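PDB 3GNE: VAL-1 from Chlorella virus, which catalyses the eliminative cleavage of alginate, as a polysaccharide lyase of family 14 whose mode of action depends on pH. Local coordinates for residues L7-L12 with R38-V43; A76-Y81 with F235-M240; N166-G171 with V190-K195. One frame throughout, in Å; residues are numbered along the deposited sequence.

Overall arrangement
The three contacts follow one curved antiparallel sheet of a beta-sandwich from a flank toward its middle and beyond. Interaction 1 sets the loop 7-12 against strand 37-44 by apolar packing, with a polar, exposed fringe. Interaction 2 joins strands 72-80 and 231-241 and is the most aromatic of the three, buried on one face and interrupted by a beta bulge. Interaction 3 pairs strand 166-173 with 186-192 and is partly buried, its aliphatic face inward and its charged residues outward. Strand 37-44 of interaction 1 borders strand 231-241 of interaction 2, whose other strand, 72-80, borders strand 166-173 of interaction 3. Interactions 1 and 3 do not touch, their nearest atoms about 11 Å apart.

Interaction 1 of 3, residues L7-L12 with R38-V43; sequences LDLNLL and RVVKAV
Leu9 carries the close part of this contact, resting one methyl on the backbone of strand 37-44 and the other on the side chain of Val40. Its CD1 lies 3.6 Å from Arg38 O and the same distance from Val39 C, so the methyl lies along the main chain from the Arg38 carbonyl to that of Val39. CD2 reaches Val40 CG2 at 3.9 Å, the leucine and valine side chains crossing at about a right angle. The valine presents this branch because its CG1 lies anti to the backbone N (chi1 -176°), which leaves CG2 beside that nitrogen and directed at the loop. Leu12 adds a looser touch, its CD2 standing 4.3 Å from the same Val40 CG2. One valine methyl thus serves two leucines, Leu9 in the short 3-10 segment and Leu12 just after it.

The 3-10 segment is shaped locally by an Asx turn: the backbone N of Asn10 donates to Asp8 OD2 at 2.9 Å, approaching from above the carboxylate plane. Leu11 N and Leu12 N bond back to Asp8 O and Leu9 O, and Leu9 and Leu12 both point toward the strand.

Toward solvent the packing gives way to a polar margin. Here the Asn10 amide meets an edge of the Arg38 guanidinium, the two planes 43° apart and the side chains crossing steeply. The arginine chain bends at chi2 (72°) to lie along this side, and its NH1 is hydrogen-bonded to Thr33 OG1.

On the buried side Leu12 and Val40 also meet strand 59-63 of the facing sheet, through Phe61 and Phe59 respectively. Strand 37-44 itself runs between strands 30-34 and 231-241, and the loop holding Leu9 follows directly on strand 3-6, another neighbour of 231-241.

Interaction 2 of 3, residues A76-Y81 with F235-M240; sequences AWEVFY and FTNFQM
Val79 and Phe235 lie side by side and point the same way, the valine placing CG2 over one face of the phenyl ring. That methyl is 3.7 Å from the ring centroid, in a CH-pi contact displaced toward the rim, and approaches CE1 to 3.4 Å. Its position follows from chi1 of 61°, which sets CG2 anti to the backbone N and leaves CG1 between N and the carbonyl carbon. Trp77 meets the same ring differently: its CD1 comes to the edge of Phe235, 4.0 Å from CD1, the two side chains again running alongside each other. Toward Phe238 the tryptophan offers its CB, which sits over the ring face 4.1 Å from the centroid, while the five-membered ring of the indole and the phenyl ring of Phe238 are oblique, their planes 32° apart. All three aromatic residues also make edge-to-face contacts with Trp217 of the facing sheet, so this face belongs to the interior of the beta-sandwich.

The strands are antiparallel, and their pairing contains a beta bulge. Ala76 and Gln239 form one hydrogen-bonded pair and Glu78 and Thr236 the next, so Trp77 on one strand stands against both Asn237 and Phe238 on the other. Asn237, within the bulge, has a left-handed backbone conformation with positive phi and psi.

The face carrying Glu78, Thr236 and Gln239 is more polar. Asn237, directed toward strand 72-80, donates from ND2 to Glu78 OE2 at 3.0 Å in a nearly straight bond (168°). The acceptor lies in the plane of the amide, whereas the amide nitrogen stands above the carboxylate plane, and the two groups are almost perpendicular. Below the extended glutamate, CB packs on Thr236 CG2 at 3.8 Å; the threonine hydroxyl is bonded to Arg38 O on strand 37-44.

Interaction 3 of 3, residues N166-G171 with V190-K195; sequences NRIEIG and VIVNGK
Asn193 and Asn166 share a first torsion (chi1 -65°) that sets each CG beside its own backbone N, and there, at the end of the strand pair, the two amides meet with planes moderately inclined. Asn193 ND2 donates to Asn166 OD1 at 3.0 Å, nearly straight at 171°, in the carbonyl plane and on a lone pair. Asn193 OD1 meanwhile accepts from the backbone N of Arg167 at 2.8 Å, with that donor tilted from the carbonyl plane. Both ends of the Asn193 amide are therefore gripped, which fixes its rotation, and Asn193 N returns a bond of 2.8 Å to Arg167 O. Asn166 is held in turn: its ND2 donates to Val79 O and Lys161 O.

Over this turn folds Arg167, bent at chi3 (-53°), which lays one guanidinium face over Asn193 CA, 3.6 Å from the plane and toward its rim.

Further along, Glu169 and Ile191 run side by side on the outer face, where Ile191 CD1 packs against Glu169 CD at 3.7 Å and the carboxylate continues to a salt bridge with Lys241. On the inner face Ile168 CD1 reaches Val192 CG1 at 3.7 Å, while Val190 and Ile170 both touch Ile117 of the facing sheet.

Reciprocal backbone bonds between Glu169 and Ile191 set the antiparallel register. From Val192 the chain reverses through a type I' turn, Asn193 and Gly194 both having positive phi, and passes into strand 195-202. The tight hairpin, the outward face that pairs Glu169 with Ile191 and the aliphatic face turned to the other sheet are consistent with the antiparallel beta-sandwich of the concanavalin-like clan, to which polysaccharide lyase family 14 is assigned.

Interaction 1 of 3, residues L7-L12 with R38-V43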
# COMPACT_ATOMS: atom_id res chain seq x y z
N LEU A 7 -3.56 12.60 -7.60
CA LEU A 7 -2.97 12.16 -8.86
C LEU A 7 -3.94 12.34 -9.99
O LEU A 7 -5.10 11.90 -9.91
CB LEU A 7 -2.60 10.71 -8.68
CG LEU A 7 -2.04 10.02 -9.93
CD1 LEU A 7 -0.77 10.71 -10.49
CD2 LEU A 7 -1.76 8.55 -9.58
N ASP A 8 -3.48 12.96 -11.09
CA ASP A 8 -4.29 13.01 -12.30
C ASP A 8 -3.99 11.78 -13.14
O ASP A 8 -2.89 11.62 -13.72
CB ASP A 8 -3.90 14.27 -13.05
CG ASP A 8 -4.70 14.45 -14.31
OD1 ASP A 8 -4.58 15.56 -14.92
OD2 ASP A 8 -5.44 13.52 -14.76
N LEU A 9 -4.92 10.83 -13.22
CA LEU A 9 -4.65 9.58 -13.93
C LEU A 9 -4.48 9.79 -15.43
O LEU A 9 -3.93 8.94 -16.12
CB LEU A 9 -5.78 8.56 -13.71
CG LEU A 9 -5.85 8.04 -12.28
CD1 LEU A 9 -7.09 7.17 -12.17
CD2 LEU A 9 -4.60 7.29 -11.87
N ASN A 10 -4.94 10.94 -15.94
CA ASN A 10 -4.65 11.21 -17.35
C ASN A 10 -3.17 11.50 -17.59
O ASN A 10 -2.72 11.52 -18.76
CB ASN A 10 -5.47 12.42 -17.80
CG ASN A 10 -6.95 12.07 -17.81
OD1 ASN A 10 -7.77 12.88 -17.39
ND2 ASN A 10 -7.20 10.85 -18.25
N LEU A 11 -2.43 11.69 -16.49
CA LEU A 11 -0.97 11.84 -16.66
C LEU A 11 -0.19 10.60 -16.18
O LEU A 11 1.06 10.67 -16.05
CB LEU A 11 -0.52 13.07 -15.83
CG LEU A 11 -1.18 14.40 -16.27
CD1 LEU A 11 -0.73 15.51 -15.32
CD2 LEU A 11 -0.84 14.73 -17.70
N LEU A 12 -0.86 9.47 -15.87
CA LEU A 12 -0.20 8.36 -15.22
C LEU A 12 1.07 7.89 -15.95
O LEU A 12 2.04 7.62 -15.24
CB LEU A 12 -1.19 7.19 -15.13
CG LEU A 12 -0.67 5.99 -14.30
CD1 LEU A 12 -0.40 6.36 -12.87
CD2 LEU A 12 -1.71 4.90 -14.43
N ARG A 38 -12.68 9.03 -13.40
CA ARG A 38 -11.48 8.59 -14.13
C ARG A 38 -10.81 7.56 -13.24
O ARG A 38 -10.56 7.94 -12.09
CB ARG A 38 -10.58 9.79 -14.46
CG ARG A 38 -9.61 9.45 -15.58
CD ARG A 38 -10.34 9.38 -16.92
NE ARG A 38 -9.46 9.18 -18.04
CZ ARG A 38 -9.65 8.52 -19.18
NH1 ARG A 38 -10.78 7.91 -19.45
NH2 ARG A 38 -8.72 8.44 -20.12
N VAL A 39 -10.63 6.34 -13.72
CA VAL A 39 -10.17 5.25 -12.89
C VAL A 39 -9.07 4.48 -13.60
O VAL A 39 -8.83 4.64 -14.78
CB VAL A 39 -11.34 4.27 -12.62
CG1 VAL A 39 -12.56 5.01 -12.09
CG2 VAL A 39 -11.67 3.46 -13.86
N VAL A 40 -8.41 3.59 -12.81
CA VAL A 40 -7.66 2.51 -13.45
C VAL A 40 -8.50 1.25 -13.26
O VAL A 40 -8.89 0.89 -12.15
CB VAL A 40 -6.26 2.30 -12.85
CG1 VAL A 40 -5.54 1.22 -13.65
CG2 VAL A 40 -5.45 3.59 -12.89
N LYS A 41 -8.81 0.62 -14.41
CA LYS A 41 -9.44 -0.70 -14.42
C LYS A 41 -8.29 -1.70 -14.23
O LYS A 41 -7.49 -1.88 -15.16
CB LYS A 41 -10.18 -0.93 -15.72
CG LYS A 41 -10.87 -2.30 -15.85
CD LYS A 41 -11.37 -2.47 -17.31
CE LYS A 41 -12.34 -3.60 -17.47
NZ LYS A 41 -13.16 -3.53 -18.71
N ALA A 42 -8.21 -2.26 -13.05
CA ALA A 42 -7.18 -3.27 -12.73
C ALA A 42 -7.65 -4.64 -13.18
O ALA A 42 -8.71 -5.14 -12.68
CB ALA A 42 -6.95 -3.30 -11.23
N VAL A 43 -6.92 -5.21 -14.11
CA VAL A 43 -7.31 -6.51 -14.68
C VAL A 43 -6.47 -7.59 -14.07
O VAL A 43 -5.24 -7.57 -14.16
CB VAL A 43 -7.11 -6.45 -16.20
CG1 VAL A 43 -7.28 -7.83 -16.83
CG2 VAL A 43 -8.08 -5.45 -16.82

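Interaction 2 of 3, residues A76-Y81 with F235-M240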
# COMPACT_ATOMS: atom_id res chain seq x y z
N ALA A 76 -4.04 7.79 0.02
CA ALA A 76 -5.44 7.35 0.05
C ALA A 76 -5.90 7.06 -1.38
O ALA A 76 -5.34 7.61 -2.34
CB ALA A 76 -6.30 8.44 0.67
N TRP A 77 -6.87 6.20 -1.51
CA TRP A 77 -7.43 5.85 -2.82
C TRP A 77 -8.79 5.22 -2.58
O TRP A 77 -9.14 4.92 -1.42
CB TRP A 77 -6.55 4.86 -3.63
CG TRP A 77 -6.20 3.63 -2.84
CD1 TRP A 77 -6.90 2.45 -2.80
CD2 TRP A 77 -5.08 3.44 -1.97
NE1 TRP A 77 -6.27 1.54 -1.96
CE2 TRP A 77 -5.15 2.13 -1.43
CE3 TRP A 77 -4.00 4.28 -1.58
CZ2 TRP A 77 -4.21 1.62 -0.54
CZ3 TRP A 77 -3.06 3.75 -0.69
CH2 TRP A 77 -3.16 2.46 -0.18
N GLU A 78 -9.54 5.07 -3.65
CA GLU A 78 -10.84 4.39 -3.55
C GLU A 78 -10.86 3.20 -4.46
O GLU A 78 -10.24 3.23 -5.54
CB GLU A 78 -11.98 5.35 -3.95
CG GLU A 78 -11.95 6.57 -2.98
CD GLU A 78 -12.96 7.61 -3.40
OE1 GLU A 78 -13.93 7.27 -4.09
OE2 GLU A 78 -12.86 8.78 -3.01
N VAL A 79 -11.55 2.13 -4.05
CA VAL A 79 -11.62 0.93 -4.92
C VAL A 79 -13.02 0.36 -4.96
O VAL A 79 -13.73 0.30 -3.98
CB VAL A 79 -10.62 -0.11 -4.38
CG1 VAL A 79 -10.99 -0.50 -2.94
CG2 VAL A 79 -10.57 -1.32 -5.31
N PHE A 80 -13.43 -0.01 -6.17
CA PHE A 80 -14.73 -0.59 -6.46
C PHE A 80 -14.52 -2.05 -6.92
O PHE A 80 -13.83 -2.29 -7.92
CB PHE A 80 -15.37 0.24 -7.55
CG PHE A 80 -16.82 -0.07 -7.89
CD1 PHE A 80 -17.81 0.86 -7.50
CD2 PHE A 80 -17.25 -1.19 -8.57
CE1 PHE A 80 -19.12 0.64 -7.85
CE2 PHE A 80 -18.57 -1.42 -8.91
CZ PHE A 80 -19.53 -0.50 -8.55
N TYR A 81 -15.12 -2.94 -6.16
CA TYR A 81 -15.14 -4.39 -6.44
C TYR A 81 -16.54 -4.75 -6.94
O TYR A 81 -17.45 -4.79 -6.08
CB TYR A 81 -14.83 -5.17 -5.17
CG TYR A 81 -13.36 -4.99 -4.77
CD1 TYR A 81 -12.40 -5.66 -5.55
CD2 TYR A 81 -12.95 -4.24 -3.67
CE1 TYR A 81 -11.04 -5.53 -5.19
CE2 TYR A 81 -11.60 -4.10 -3.35
CZ TYR A 81 -10.67 -4.77 -4.12
OH TYR A 81 -9.31 -4.66 -3.84
N PHE A 235 -9.79 1.39 -9.45
CA PHE A 235 -9.16 2.26 -8.46
C PHE A 235 -9.23 3.71 -8.93
O PHE A 235 -9.09 4.01 -10.10
CB PHE A 235 -7.65 1.86 -8.31
CG PHE A 235 -7.49 0.52 -7.59
CD1 PHE A 235 -7.39 0.43 -6.22
CD2 PHE A 235 -7.43 -0.65 -8.36
CE1 PHE A 235 -7.23 -0.80 -5.57
CE2 PHE A 235 -7.26 -1.89 -7.73
CZ PHE A 235 -7.17 -1.98 -6.34
N THR A 236 -9.44 4.61 -7.98
CA THR A 236 -9.57 6.02 -8.37
C THR A 236 -9.18 6.91 -7.22
O THR A 236 -9.05 6.47 -6.09
CB THR A 236 -11.03 6.30 -8.83
OG1 THR A 236 -11.08 7.57 -9.50
CG2 THR A 236 -12.00 6.27 -7.63
N ASN A 237 -9.03 8.21 -7.52
CA ASN A 237 -8.88 9.24 -6.52
C ASN A 237 -7.68 8.97 -5.61
O ASN A 237 -7.81 8.97 -4.37
CB ASN A 237 -10.17 9.38 -5.67
CG ASN A 237 -10.21 10.76 -5.04
OD1 ASN A 237 -9.56 11.71 -5.48
ND2 ASN A 237 -11.00 10.87 -3.95
N PHE A 238 -6.53 8.75 -6.20
CA PHE A 238 -5.30 8.60 -5.43
C PHE A 238 -4.89 9.96 -4.88
O PHE A 238 -4.73 10.92 -5.64
CB PHE A 238 -4.17 8.08 -6.36
CG PHE A 238 -4.37 6.64 -6.76
CD1 PHE A 238 -3.78 5.63 -6.00
CD2 PHE A 238 -5.10 6.27 -7.88
CE1 PHE A 238 -3.92 4.28 -6.43
CE2 PHE A 238 -5.26 4.97 -8.30
CZ PHE A 238 -4.67 3.97 -7.54
N GLN A 239 -4.73 10.07 -3.56
CA GLN A 239 -4.43 11.31 -2.89
C GLN A 239 -3.23 11.13 -1.96
O GLN A 239 -3.03 10.08 -1.37
CB GLN A 239 -5.64 11.77 -2.04
CG GLN A 239 -6.85 12.07 -2.91
CD GLN A 239 -8.06 12.45 -2.10
OE1 GLN A 239 -8.28 11.77 -1.09
NE2 GLN A 239 -8.84 13.45 -2.47
N MET A 240 -2.51 12.26 -1.86
CA MET A 240 -1.46 12.38 -0.86
C MET A 240 -2.00 13.33 0.21
O MET A 240 -2.42 14.45 -0.18
CB MET A 240 -0.14 12.88 -1.44
CG MET A 240 0.98 12.81 -0.41
SD MET A 240 2.60 13.30 -1.01
CE MET A 240 2.32 15.07 -1.44

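Interaction 3 of 3, residues N166-G171 with V190-K195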
# COMPACT_ATOMS: atom_id res chain seq x y z
N ASN A 166 -15.08 1.99 -2.08
CA ASN A 166 -14.52 1.87 -0.72
C ASN A 166 -13.38 2.88 -0.59
O ASN A 166 -12.56 2.93 -1.52
CB ASN A 166 -13.94 0.48 -0.49
CG ASN A 166 -15.02 -0.60 -0.52
OD1 ASN A 166 -15.73 -0.77 0.47
ND2 ASN A 166 -15.10 -1.37 -1.60
N ARG A 167 -13.33 3.61 0.49
CA ARG A 167 -12.31 4.61 0.74
C ARG A 167 -11.23 4.04 1.65
O ARG A 167 -11.54 3.63 2.76
CB ARG A 167 -12.94 5.87 1.37
CG ARG A 167 -14.01 6.45 0.46
CD ARG A 167 -14.64 7.67 1.09
NE ARG A 167 -15.13 7.47 2.43
CZ ARG A 167 -16.11 6.82 3.03
NH1 ARG A 167 -16.23 6.90 4.35
NH2 ARG A 167 -16.96 6.07 2.31
N ILE A 168 -9.99 4.05 1.15
CA ILE A 168 -8.88 3.49 1.89
C ILE A 168 -7.85 4.58 2.17
O ILE A 168 -7.54 5.38 1.29
CB ILE A 168 -8.18 2.40 1.02
CG1 ILE A 168 -9.21 1.39 0.46
CG2 ILE A 168 -7.07 1.74 1.83
CD1 ILE A 168 -9.92 0.58 1.49
N GLU A 169 -7.23 4.58 3.36
CA GLU A 169 -6.09 5.46 3.58
C GLU A 169 -5.04 4.67 4.35
O GLU A 169 -5.39 3.80 5.17
CB GLU A 169 -6.46 6.73 4.42
CG GLU A 169 -7.71 7.45 3.88
CD GLU A 169 -7.82 8.85 4.52
OE1 GLU A 169 -6.81 9.41 5.00
OE2 GLU A 169 -8.93 9.37 4.45
N ILE A 170 -3.79 5.05 4.15
CA ILE A 170 -2.75 4.47 4.96
C ILE A 170 -1.79 5.60 5.37
O ILE A 170 -1.23 6.27 4.48
CB ILE A 170 -1.98 3.31 4.28
CG1 ILE A 170 -0.95 2.68 5.21
CG2 ILE A 170 -1.39 3.66 2.93
CD1 ILE A 170 -0.50 1.27 4.81
N GLY A 171 -1.62 5.75 6.68
CA GLY A 171 -0.72 6.76 7.23
C GLY A 171 0.55 6.13 7.75
O GLY A 171 0.56 5.01 8.28
N VAL A 190 -4.52 2.87 9.39
CA VAL A 190 -5.31 2.43 8.25
C VAL A 190 -6.71 2.95 8.50
O VAL A 190 -7.22 2.86 9.61
CB VAL A 190 -5.33 0.90 8.12
CG1 VAL A 190 -6.35 0.46 7.07
CG2 VAL A 190 -3.91 0.43 7.78
N ILE A 191 -7.27 3.48 7.41
CA ILE A 191 -8.68 3.87 7.42
C ILE A 191 -9.38 3.13 6.29
O ILE A 191 -8.90 3.13 5.18
CB ILE A 191 -8.89 5.40 7.26
CG1 ILE A 191 -8.09 6.23 8.23
CG2 ILE A 191 -10.37 5.69 7.44
CD1 ILE A 191 -8.18 7.73 7.98
N VAL A 192 -10.53 2.51 6.63
CA VAL A 192 -11.36 1.89 5.61
C VAL A 192 -12.78 2.41 5.84
O VAL A 192 -13.36 2.17 6.92
CB VAL A 192 -11.36 0.36 5.60
CG1 VAL A 192 -12.16 -0.10 4.40
CG2 VAL A 192 -9.91 -0.18 5.53
N ASN A 193 -13.34 3.12 4.87
CA ASN A 193 -14.71 3.65 4.93
C ASN A 193 -14.95 4.34 6.23
O ASN A 193 -15.96 4.18 6.89
CB ASN A 193 -15.72 2.54 4.67
CG ASN A 193 -15.58 1.99 3.23
OD1 ASN A 193 -15.34 2.80 2.31
ND2 ASN A 193 -15.78 0.72 3.08
N GLY A 194 -14.03 5.21 6.62
CA GLY A 194 -14.17 6.06 7.77
C GLY A 194 -13.73 5.44 9.08
O GLY A 194 -13.61 6.15 10.08
N LYS A 195 -13.48 4.12 9.15
CA LYS A 195 -13.04 3.49 10.40
C LYS A 195 -11.50 3.49 10.42
O LYS A 195 -10.88 2.97 9.50
CB LYS A 195 -13.51 2.06 10.54
CG LYS A 195 -13.01 1.34 11.78
CD LYS A 195 -13.67 -0.05 11.87
CE LYS A 195 -13.24 -0.66 13.21
NZ LYS A 195 -13.80 -2.01 13.48